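Local coordinates for fucose-binding lectin (PDB 6HTN), which binds fucose and fucosides such as methyl alpha-L-fucopyranoside and belongs to the beta-propeller lectins, at residues Y18-S23 against F46-G51. Numbering follows the deposited sequence. Where two conformers were deposited one is given.
Sequences YSLQQS and FSAISG
L20, the last residue of strand 13-20, presses its side chain against the backbone of A48, I49 and S50 in the loop that leads to strand 53-58. The contact is small, with 171 Å² buried in total, and made through van der Waals contacts. The two methyl groups divide the loop between them: CD1 of L20 lies 3.4 Å from the carbonyl O of A48, while CD2 of L20 reaches the next peptides, 3.8 Å from C of I49 and 3.5 Å from O of S50. Placing CG anti to the backbone N (chi1 177°) sends this fork across to the loop. The apolar pairing of side chains is slighter, CD1 of L20 standing 4.2 Å from CB of A48. I49 and S50 meet the leucine through main-chain atoms, their CB atoms being directed away from it.

Polar interactions shape the loop itself. The hydroxyl OG of S50 donates to O of G51 at 2.7 Å, lying in the plane of that carbonyl and using one of its lone pairs, and OG is also hydrogen-bonded to N of I71. By contrast, O of S50, packed against CB and CD2 of L20, is buried with no hydrogen-bonding partner in the model.

Main-chain bonds join A48 to G25, in the turn between strands 13-20 and 27-32, and I49 to I71, at the end of strand 64-71 of the next sheet. I49, turned away from L20, packs on Q22 of a second subunit and on N125 of a fourth subunit, which brings the loop into the assembly. Y18, two residues before L20 on the same strand, hydrogen-bonds through OH to E29, one of the residues lining a fucoside pocket. The arrangement is that of a beta-propeller lectin, in which a connection between successive four-stranded antiparallel blades packs against the end of the second strand of the blade it leaves.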
loop_
_atom_site.group_PDB
_atom_site.type_symbol
_atom_site.label_atom_id
_atom_site.label_comp_id
_atom_site.label_asym_id
_atom_site.label_seq_id
_atom_site.Cartn_x
_atom_site.Cartn_y
_atom_site.Cartn_z
ATOM N N TYR A 18 -2.864 -14.180 10.836
ATOM C CA TYR A 18 -3.334 -14.276 9.452
ATOM C C TYR A 18 -2.545 -13.322 8.562
ATOM O O TYR A 18 -2.384 -12.133 8.914
ATOM C CB TYR A 18 -4.836 -13.972 9.369
ATOM C CG TYR A 18 -5.666 -14.922 10.207
ATOM C CD1 TYR A 18 -6.039 -16.175 9.710
ATOM C CD2 TYR A 18 -5.962 -14.623 11.518
ATOM C CE1 TYR A 18 -6.720 -17.079 10.521
ATOM C CE2 TYR A 18 -6.644 -15.504 12.321
ATOM C CZ TYR A 18 -7.022 -16.739 11.826
ATOM O OH TYR A 18 -7.607 -17.666 12.683
ATOM N N SER A 19 -2.107 -13.822 7.425
ATOM C CA SER A 19 -1.334 -13.004 6.464
ATOM C C SER A 19 -1.543 -13.494 5.042
ATOM O O SER A 19 -1.993 -14.608 4.821
ATOM C CB SER A 19 0.100 -12.940 6.835
ATOM O OG SER A 19 0.723 -14.256 6.759
ATOM N N LEU A 20 -1.261 -12.633 4.068
ATOM C CA LEU A 20 -1.431 -12.925 2.628
ATOM C C LEU A 20 -0.077 -13.359 2.115
ATOM O O LEU A 20 0.908 -12.578 2.177
ATOM C CB LEU A 20 -1.937 -11.687 1.892
ATOM C CG LEU A 20 -2.079 -11.879 0.391
ATOM C CD1 LEU A 20 -3.094 -12.946 0.060
ATOM C CD2 LEU A 20 -2.445 -10.553 -0.232
ATOM N N GLN A 21 0.033 -14.579 1.599
ATOM C CA GLN A 21 1.345 -15.082 1.114
ATOM C C GLN A 21 1.743 -14.432 -0.222
ATOM O O GLN A 21 1.001 -14.466 -1.168
ATOM C CB GLN A 21 1.304 -16.598 0.978
ATOM C CG GLN A 21 1.058 -17.288 2.308
ATOM C CD GLN A 21 0.762 -18.764 2.143
ATOM O OE1 GLN A 21 1.727 -19.566 2.055
ATOM N NE2 GLN A 21 -0.496 -19.146 2.028
ATOM N N GLN A 22 2.938 -13.934 -0.231
ATOM C CA GLN A 22 3.533 -13.255 -1.411
ATOM C C GLN A 22 3.651 -14.233 -2.577
ATOM O O GLN A 22 3.444 -13.816 -3.721
ATOM C CB GLN A 22 4.878 -12.646 -1.044
ATOM C CG GLN A 22 4.775 -11.464 -0.090
ATOM C CD GLN A 22 6.077 -10.972 0.506
ATOM O OE1 GLN A 22 7.141 -11.513 0.207
ATOM N NE2 GLN A 22 5.976 -9.895 1.272
ATOM N N SER A 23 3.924 -15.500 -2.295
ATOM C CA SER A 23 4.309 -16.461 -3.360
ATOM C C SER A 23 3.052 -17.032 -4.024
ATOM O O SER A 23 3.190 -17.616 -5.143
ATOM C CB SER A 23 5.210 -17.554 -2.826
ATOM O OG SER A 23 4.469 -18.374 -1.964
ATOM N N PHE A 46 -7.881 -19.902 0.517
ATOM C CA PHE A 46 -8.601 -18.704 0.037
ATOM C C PHE A 46 -7.641 -17.641 -0.542
ATOM O O PHE A 46 -6.646 -17.308 0.095
ATOM C CB PHE A 46 -9.407 -18.074 1.167
ATOM C CG PHE A 46 -10.303 -19.057 1.889
ATOM C CD1 PHE A 46 -11.453 -19.523 1.321
ATOM C CD2 PHE A 46 -9.926 -19.503 3.143
ATOM C CE1 PHE A 46 -12.250 -20.431 2.008
ATOM C CE2 PHE A 46 -10.766 -20.339 3.876
ATOM C CZ PHE A 46 -11.900 -20.829 3.277
ATOM N N SER A 47 -7.951 -17.168 -1.735
ATOM C CA SER A 47 -7.216 -16.088 -2.418
ATOM C C SER A 47 -7.685 -14.736 -1.870
ATOM O O SER A 47 -8.897 -14.550 -1.616
ATOM C CB SER A 47 -7.394 -16.159 -3.903
ATOM O OG SER A 47 -6.634 -17.268 -4.397
ATOM N N ALA A 48 -6.755 -13.780 -1.760
ATOM C CA ALA A 48 -7.140 -12.404 -1.374
ATOM C C ALA A 48 -6.124 -11.444 -1.977
ATOM O O ALA A 48 -5.093 -11.904 -2.549
ATOM C CB ALA A 48 -7.196 -12.295 0.125
ATOM N N ILE A 49 -6.378 -10.158 -1.858
ATOM C CA ILE A 49 -5.467 -9.109 -2.391
ATOM C C ILE A 49 -5.107 -8.105 -1.293
ATOM O O ILE A 49 -4.463 -7.080 -1.583
ATOM C CB ILE A 49 -6.072 -8.398 -3.604
ATOM C CG1 ILE A 49 -7.328 -7.573 -3.265
ATOM C CG2 ILE A 49 -6.329 -9.410 -4.714
ATOM C CD1 ILE A 49 -7.872 -6.802 -4.433
ATOM N N SER A 50 -5.490 -8.388 -0.059
ATOM C CA SER A 50 -5.061 -7.605 1.112
ATOM C C SER A 50 -4.649 -8.564 2.221
ATOM O O SER A 50 -4.923 -9.750 2.120
ATOM C CB SER A 50 -6.158 -6.669 1.568
ATOM O OG SER A 50 -7.169 -7.427 2.245
ATOM N N GLY A 51 -4.136 -7.950 3.274
ATOM C CA GLY A 51 -4.038 -8.645 4.558
ATOM C C GLY A 51 -5.408 -8.888 5.129
ATOM O O GLY A 51 -6.436 -8.575 4.539
#